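Local structure of BIFUNCTIONAL PROTEIN Proline utilization A (PutA) (Corynebacterium freiburgense, 5UX5) at residues A301-E306 and P317-T322; D309-G314 and T960-E965. The protein probably catalyses both steps of proline oxidation to glutamate, joining an FAD-dependent proline dehydrogenase to an NAD-dependent aldehyde dehydrogenase in one chain. All coordinates share one frame; numbering follows the deposited sequence.

Contact 1 (A301-E306 and P317-T322). With FAD (flavin-adenine dinucleotide), chain E.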
loop_
_atom_site.group_PDB
_atom_site.type_symbol
_atom_site.label_atom_id
_atom_site.label_comp_id
_atom_site.label_asym_id
_atom_site.label_seq_id
_atom_site.Cartn_x
_atom_site.Cartn_y
_atom_site.Cartn_z
ATOM N N ALA A 301 -7.103 -12.655 17.418
ATOM C CA ALA A 301 -5.754 -12.276 17.836
ATOM C C ALA A 301 -5.098 -11.221 16.943
ATOM O O ALA A 301 -3.940 -10.871 17.171
ATOM C CB ALA A 301 -4.864 -13.511 17.918
ATOM N N ASN A 302 -5.811 -10.663 15.975
ATOM C CA ASN A 302 -5.193 -9.832 14.956
ATOM C C ASN A 302 -5.761 -8.402 14.948
ATOM O O ASN A 302 -5.805 -7.749 13.902
ATOM C CB ASN A 302 -5.349 -10.497 13.594
ATOM C CG ASN A 302 -4.493 -9.858 12.534
ATOM O OD1 ASN A 302 -3.276 -9.659 12.716
ATOM N ND2 ASN A 302 -5.132 -9.479 11.426
ATOM N N LEU A 303 -6.196 -7.892 16.107
ATOM C CA LEU A 303 -6.850 -6.587 16.149
ATOM C C LEU A 303 -5.914 -5.454 15.701
ATOM O O LEU A 303 -6.318 -4.578 14.920
ATOM C CB LEU A 303 -7.395 -6.346 17.565
ATOM C CG LEU A 303 -8.261 -5.122 17.904
ATOM C CD1 LEU A 303 -9.596 -5.176 17.193
ATOM C CD2 LEU A 303 -8.460 -5.015 19.396
ATOM N N SER A 304 -4.654 -5.469 16.161
ATOM C CA SER A 304 -3.682 -4.444 15.777
ATOM C C SER A 304 -3.574 -4.322 14.268
ATOM O O SER A 304 -3.863 -3.268 13.695
ATOM C CB SER A 304 -2.303 -4.764 16.351
ATOM O OG SER A 304 -2.213 -4.477 17.746
ATOM N N MET A 305 -3.154 -5.400 13.596
ATOM C CA MET A 305 -3.011 -5.295 12.149
ATOM C C MET A 305 -4.346 -5.111 11.440
ATOM O O MET A 305 -4.369 -4.579 10.324
ATOM C CB MET A 305 -2.279 -6.497 11.577
ATOM C CG MET A 305 -0.769 -6.520 11.880
ATOM S SD MET A 305 0.115 -4.980 11.529
ATOM C CE MET A 305 -0.408 -4.674 9.839
ATOM N N GLU A 306 -5.457 -5.497 12.066
ATOM C CA GLU A 306 -6.752 -5.249 11.449
ATOM C C GLU A 306 -7.093 -3.767 11.440
ATOM O O GLU A 306 -7.712 -3.284 10.486
ATOM C CB GLU A 306 -7.831 -6.038 12.177
ATOM C CG GLU A 306 -7.907 -7.499 11.838
ATOM C CD GLU A 306 -8.361 -7.726 10.423
ATOM O OE1 GLU A 306 -8.880 -6.779 9.783
ATOM O OE2 GLU A 306 -8.210 -8.868 9.953
ATOM N N PRO A 317 -12.331 -0.923 10.514
ATOM C CA PRO A 317 -11.761 -2.189 10.977
ATOM C C PRO A 317 -12.811 -3.291 10.884
ATOM O O PRO A 317 -14.006 -3.054 11.047
ATOM C CB PRO A 317 -11.365 -1.893 12.426
ATOM C CG PRO A 317 -11.422 -0.369 12.548
ATOM C CD PRO A 317 -12.406 0.099 11.565
ATOM N N ALA A 318 -12.372 -4.479 10.508
ATOM C CA ALA A 318 -13.290 -5.615 10.480
ATOM C C ALA A 318 -13.808 -6.014 11.870
ATOM O O ALA A 318 -14.970 -6.459 11.957
ATOM C CB ALA A 318 -12.611 -6.789 9.764
ATOM N N PRO A 319 -13.027 -5.947 12.949
ATOM C CA PRO A 319 -13.549 -6.322 14.260
ATOM C C PRO A 319 -14.402 -5.217 14.871
ATOM O O PRO A 319 -14.486 -4.097 14.383
ATOM C CB PRO A 319 -12.296 -6.550 15.112
ATOM C CG PRO A 319 -11.182 -6.607 14.173
ATOM C CD PRO A 319 -11.570 -5.759 13.011
ATOM N N TYR A 320 -15.074 -5.581 15.951
ATOM C CA TYR A 320 -15.888 -4.646 16.689
ATOM C C TYR A 320 -15.019 -3.519 17.200
ATOM O O TYR A 320 -13.816 -3.687 17.379
ATOM C CB TYR A 320 -16.538 -5.339 17.883
ATOM C CG TYR A 320 -17.680 -6.269 17.589
ATOM C CD1 TYR A 320 -18.927 -5.775 17.260
ATOM C CD2 TYR A 320 -17.525 -7.652 17.687
ATOM C CE1 TYR A 320 -19.998 -6.631 17.014
ATOM C CE2 TYR A 320 -18.598 -8.518 17.437
ATOM C CZ TYR A 320 -19.826 -7.990 17.102
ATOM O OH TYR A 320 -20.889 -8.807 16.855
ATOM N N ALA A 321 -15.662 -2.380 17.514
ATOM C CA ALA A 321 -14.946 -1.211 18.013
ATOM C C ALA A 321 -14.537 -1.342 19.476
ATOM O O ALA A 321 -13.537 -0.744 19.880
ATOM C CB ALA A 321 -15.788 0.044 17.832
ATOM N N THR A 322 -15.274 -2.107 20.278
ATOM C CA THR A 322 -15.020 -2.259 21.710
ATOM C C THR A 322 -14.907 -3.732 22.086
ATOM O O THR A 322 -15.551 -4.583 21.479
ATOM C CB THR A 322 -16.145 -1.675 22.534
ATOM O OG1 THR A 322 -17.253 -2.576 22.462
ATOM C CG2 THR A 322 -16.589 -0.390 21.962
HETATM P PA FAD E . -9.963 -11.796 27.069
HETATM O O1A FAD E . -9.166 -10.732 27.899
HETATM O O2A FAD E . -11.323 -12.133 27.466
HETATM O O5B FAD E . -10.206 -11.519 25.633
HETATM C C5B FAD E . -9.280 -10.736 24.903
HETATM C C4B FAD E . -9.812 -10.550 23.494
HETATM O O4B FAD E . -10.767 -9.530 23.450
HETATM C C3B FAD E . -8.756 -10.157 22.511
HETATM O O3B FAD E . -7.978 -11.190 22.017
HETATM C C2B FAD E . -9.552 -9.497 21.444
HETATM O O2B FAD E . -9.967 -10.399 20.485
HETATM C C1B FAD E . -10.670 -8.856 22.215
HETATM N N9A FAD E . -10.459 -7.435 22.445
HETATM C C8A FAD E . -9.684 -6.864 23.445
HETATM N N7A FAD E . -9.710 -5.522 23.326
HETATM C C5A FAD E . -10.512 -5.132 22.259
HETATM C C6A FAD E . -10.901 -3.897 21.705
HETATM N N6A FAD E . -10.449 -2.612 22.211
HETATM N N1A FAD E . -11.722 -3.895 20.643
HETATM C C2A FAD E . -12.167 -5.073 20.103
HETATM N N3A FAD E . -11.806 -6.290 20.619
HETATM C C4A FAD E . -10.994 -6.357 21.680
HETATM N N1 FAD E . -6.881 -16.308 17.678
HETATM C C2 FAD E . -7.169 -16.227 16.267
HETATM O O2 FAD E . -7.401 -14.989 15.717
HETATM N N3 FAD E . -7.140 -17.388 15.485
HETATM C C4 FAD E . -6.885 -18.641 16.044
HETATM O O4 FAD E . -6.877 -19.776 15.252
HETATM C C4X FAD E . -6.745 -18.765 17.531
HETATM N N5 FAD E . -6.659 -19.996 18.172
HETATM C C5X FAD E . -6.578 -20.075 19.570
HETATM C C6 FAD E . -6.486 -21.317 20.226
HETATM C C7 FAD E . -6.400 -21.355 21.612
HETATM C C7M FAD E . -6.292 -22.663 22.340
HETATM C C8 FAD E . -6.425 -20.201 22.354
HETATM C C8M FAD E . -6.335 -20.250 23.845
HETATM C C9 FAD E . -6.514 -18.973 21.715
HETATM C C9A FAD E . -6.591 -18.915 20.336
HETATM N N10 FAD E . -6.699 -17.635 19.717
HETATM C C10 FAD E . -6.776 -17.541 18.311
HETATM C "C1'" FAD E . -6.662 -16.414 20.543
HETATM C "C2'" FAD E . -7.983 -15.781 20.887
HETATM O "O2'" FAD E . -8.539 -15.264 19.731
HETATM C "C3'" FAD E . -7.710 -14.700 21.955
HETATM O "O3'" FAD E . -6.910 -13.736 21.385
HETATM C "C4'" FAD E . -7.041 -15.132 23.265
HETATM O "O4'" FAD E . -7.262 -16.459 23.584
HETATM C "C5'" FAD E . -7.350 -14.198 24.457
HETATM O "O5'" FAD E . -8.718 -13.850 24.639
HETATM P P FAD E . -9.619 -14.315 25.903
HETATM O O1P FAD E . -11.029 -14.954 25.606
HETATM O O2P FAD E . -8.530 -15.166 26.662
HETATM O O3P FAD E . -9.459 -13.187 27.056
#

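Contact 2 (D309-G314 and T960-E965)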
loop_
_atom_site.group_PDB
_atom_site.type_symbol
_atom_site.label_atom_id
_atom_site.label_comp_id
_atom_site.label_asym_id
_atom_site.label_seq_id
_atom_site.Cartn_x
_atom_site.Cartn_y
_atom_site.Cartn_z
ATOM N N ASP A 309 -4.711 -2.107 8.756
ATOM C CA ASP A 309 -5.225 -2.389 7.412
ATOM C C ASP A 309 -6.372 -1.440 7.051
ATOM O O ASP A 309 -6.478 -0.975 5.907
ATOM C CB ASP A 309 -5.678 -3.856 7.325
ATOM C CG ASP A 309 -5.981 -4.293 5.904
ATOM O OD1 ASP A 309 -5.243 -3.875 5.008
ATOM O OD2 ASP A 309 -6.940 -5.053 5.655
ATOM N N ALA A 310 -7.258 -1.176 8.018
ATOM C CA ALA A 310 -8.376 -0.263 7.812
ATOM C C ALA A 310 -7.905 1.180 7.646
ATOM O O ALA A 310 -8.271 1.853 6.671
ATOM C CB ALA A 310 -9.369 -0.374 8.973
ATOM N N GLU A 311 -7.096 1.681 8.587
ATOM C CA GLU A 311 -6.734 3.096 8.520
ATOM C C GLU A 311 -5.969 3.416 7.229
ATOM O O GLU A 311 -6.186 4.470 6.622
ATOM C CB GLU A 311 -5.919 3.510 9.755
ATOM C CG GLU A 311 -5.542 5.016 9.742
ATOM C CD GLU A 311 -4.693 5.434 10.923
ATOM O OE1 GLU A 311 -4.876 6.569 11.421
ATOM O OE2 GLU A 311 -3.835 4.629 11.353
ATOM N N LEU A 312 -5.131 2.489 6.750
ATOM C CA LEU A 312 -4.395 2.715 5.510
ATOM C C LEU A 312 -5.325 2.871 4.311
ATOM O O LEU A 312 -5.048 3.666 3.408
ATOM C CB LEU A 312 -3.420 1.565 5.243
ATOM C CG LEU A 312 -2.133 1.538 6.085
ATOM C CD1 LEU A 312 -1.283 0.320 5.795
ATOM C CD2 LEU A 312 -1.302 2.849 5.957
ATOM N N HIS A 313 -6.387 2.073 4.244
ATOM C CA HIS A 313 -7.267 2.029 3.079
ATOM C C HIS A 313 -8.488 2.910 3.191
ATOM O O HIS A 313 -9.263 2.974 2.235
ATOM C CB HIS A 313 -7.751 0.599 2.823
ATOM C CG HIS A 313 -6.692 -0.300 2.309
ATOM N ND1 HIS A 313 -5.748 -0.880 3.127
ATOM C CD2 HIS A 313 -6.424 -0.724 1.052
ATOM C CE1 HIS A 313 -4.931 -1.610 2.390
ATOM N NE2 HIS A 313 -5.328 -1.542 1.129
ATOM N N GLY A 314 -8.724 3.515 4.343
ATOM C CA GLY A 314 -9.946 4.251 4.539
ATOM C C GLY A 314 -11.149 3.374 4.747
ATOM O O GLY A 314 -12.239 3.709 4.278
ATOM N N THR A 960 -2.173 14.322 6.772
ATOM C CA THR A 960 -3.236 13.332 6.867
ATOM C C THR A 960 -3.398 12.786 8.273
ATOM O O THR A 960 -4.498 12.357 8.636
ATOM C CB THR A 960 -3.042 12.185 5.849
ATOM O OG1 THR A 960 -1.683 11.785 5.819
ATOM C CG2 THR A 960 -3.472 12.611 4.403
ATOM N N GLY A 961 -2.329 12.774 9.057
ATOM C CA GLY A 961 -2.428 12.498 10.477
ATOM C C GLY A 961 -2.815 11.095 10.867
ATOM O O GLY A 961 -3.340 10.916 11.967
ATOM N N LEU A 962 -2.503 10.091 10.036
ATOM C CA LEU A 962 -2.789 8.691 10.347
ATOM C C LEU A 962 -2.052 8.246 11.598
ATOM O O LEU A 962 -0.934 8.684 11.854
ATOM C CB LEU A 962 -2.341 7.776 9.208
ATOM C CG LEU A 962 -2.875 8.055 7.816
ATOM C CD1 LEU A 962 -2.394 7.003 6.835
ATOM C CD2 LEU A 962 -4.328 8.052 7.879
ATOM N N ARG A 963 -2.661 7.332 12.372
ATOM C CA ARG A 963 -1.947 6.756 13.515
ATOM C C ARG A 963 -0.782 5.868 13.064
ATOM O O ARG A 963 0.350 6.040 13.522
ATOM C CB ARG A 963 -2.920 5.985 14.409
ATOM C CG ARG A 963 -3.528 6.804 15.568
ATOM C CD ARG A 963 -4.906 6.272 16.070
ATOM N NE ARG A 963 -5.980 6.541 15.102
ATOM C CZ ARG A 963 -6.640 5.615 14.398
ATOM N NH1 ARG A 963 -7.591 5.988 13.537
ATOM N NH2 ARG A 963 -6.352 4.314 14.542
ATOM N N CYS A 964 -1.015 4.960 12.115
ATOM C CA CYS A 964 -0.036 3.909 11.852
ATOM C C CYS A 964 1.091 4.337 10.911
ATOM O O CYS A 964 2.060 3.590 10.738
ATOM C CB CYS A 964 -0.736 2.696 11.243
ATOM S SG CYS A 964 -1.417 3.088 9.623
ATOM N N GLU A 965 0.990 5.500 10.285
ATOM C CA GLU A 965 1.974 5.895 9.291
ATOM C C GLU A 965 2.172 7.404 9.354
ATOM O O GLU A 965 1.233 8.168 9.135
ATOM C CB GLU A 965 1.522 5.458 7.908
ATOM C CG GLU A 965 2.479 5.755 6.805
ATOM C CD GLU A 965 2.014 5.175 5.504
ATOM O OE1 GLU A 965 1.161 5.801 4.818
ATOM O OE2 GLU A 965 2.481 4.054 5.179
#

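Contact 1 (A301-E306 and P317-T322)
Buried apolar packing joins L303 and E306, in the first turn of helix 303-313, to P319 in the loop that leads from this helix to helix 323-337, beside the adenine end of the bound FAD. L303 CD1 lies 3.7 Å from P319 CB and about as far from CG of the same ring. The branch at L303 CG (chi2 66°) splits the methyls: CD1 goes to the proline, while CD2 meets the adenine at FAD C5A, 3.5 Å away. From the loop, Y320 O comes to 3.5 Å from FAD C2A, so both segments line the adenine pocket. The proline dehydrogenase domain belongs to the TIM-barrel clan, and helix 303-313 follows barrel strand 293-298. Just after that strand, A301 N donates a hydrogen bond to the flavin carbonyl oxygen FAD O2 (2.9 Å, N-H...O 146°); the two ends of the cofactor thus meet residues only a few positions apart. E306 supplies the second half of the packing, its CB 3.8 Å from P319 CD. Its side chain bends at chi2 (-68°), and OE1 stands 3.7 Å from the methyl CB of A318. OE2 accepts a hydrogen bond from the backbone N of Y236 and a weak one from N302 ND2. The Y320 side chain packs on helix 323-337, its OH hydrogen-bonded to A455 O.

Contact 2 (D309-G314 and T960-E965)
The last turn of helix 303-313 faces an irregular strip of backbone, residues 960-965, that runs into strand 965-980; the CA atoms come nearest at E311 and L962, 7.1 Å apart. This is an interdomain contact: the helix belongs to the TIM-barrel-type proline dehydrogenase domain, and the strip lies in the C-terminal part of the chain, beyond helix 936-953. E311 carries the contact. CG is anti to the backbone N (chi1 -179°) and the chain stays extended beyond it, which carries the carboxylate straight out to two successive peptide N-H groups. C964 N donates to E311 OE2 at 2.9 Å, and R963 N to OE1, where the modelled 2.5 Å is shorter than usual and only approximate at this resolution. Both donors lie on the syn side but about 30° out of the carboxylate plane, and the pair would limit rotation of the carboxylate. L962 runs alongside the glutamate, pointing the other way, with CD2 3.8 Å from E311 CG. Next to E311, L312 packs its CD2 against C964 SG, 3.7 Å away, and lies crosswise to E965; the E965 carboxylate is held by N967 and R875. The guanidinium of R963 presents a face, rather than N-H groups, to E311: OE1 sits off-centre over it and pairs by charge alone with NH1 at 3.5 Å.

In the fold
From the N terminus, the chain leaves barrel strand 293-298, passes the flavin and enters helix 303-313, which serves both contacts. Contact 1 closes a short loop, with ten residues between its segments: the helix runs out and the chain doubles back to the first turn of helix 303-313 before helix 323-337 begins. Contact 2 begins inside that loop and closes only after 645 residues, which include the aldehyde dehydrogenase part, at the approach to strand 965-980. The segments alternate, so the two contacts cross. Their centres are 14 Å apart, and P317 packs on A310. One helix thus connects the FAD pocket at its beginning with the C-terminal region at its end.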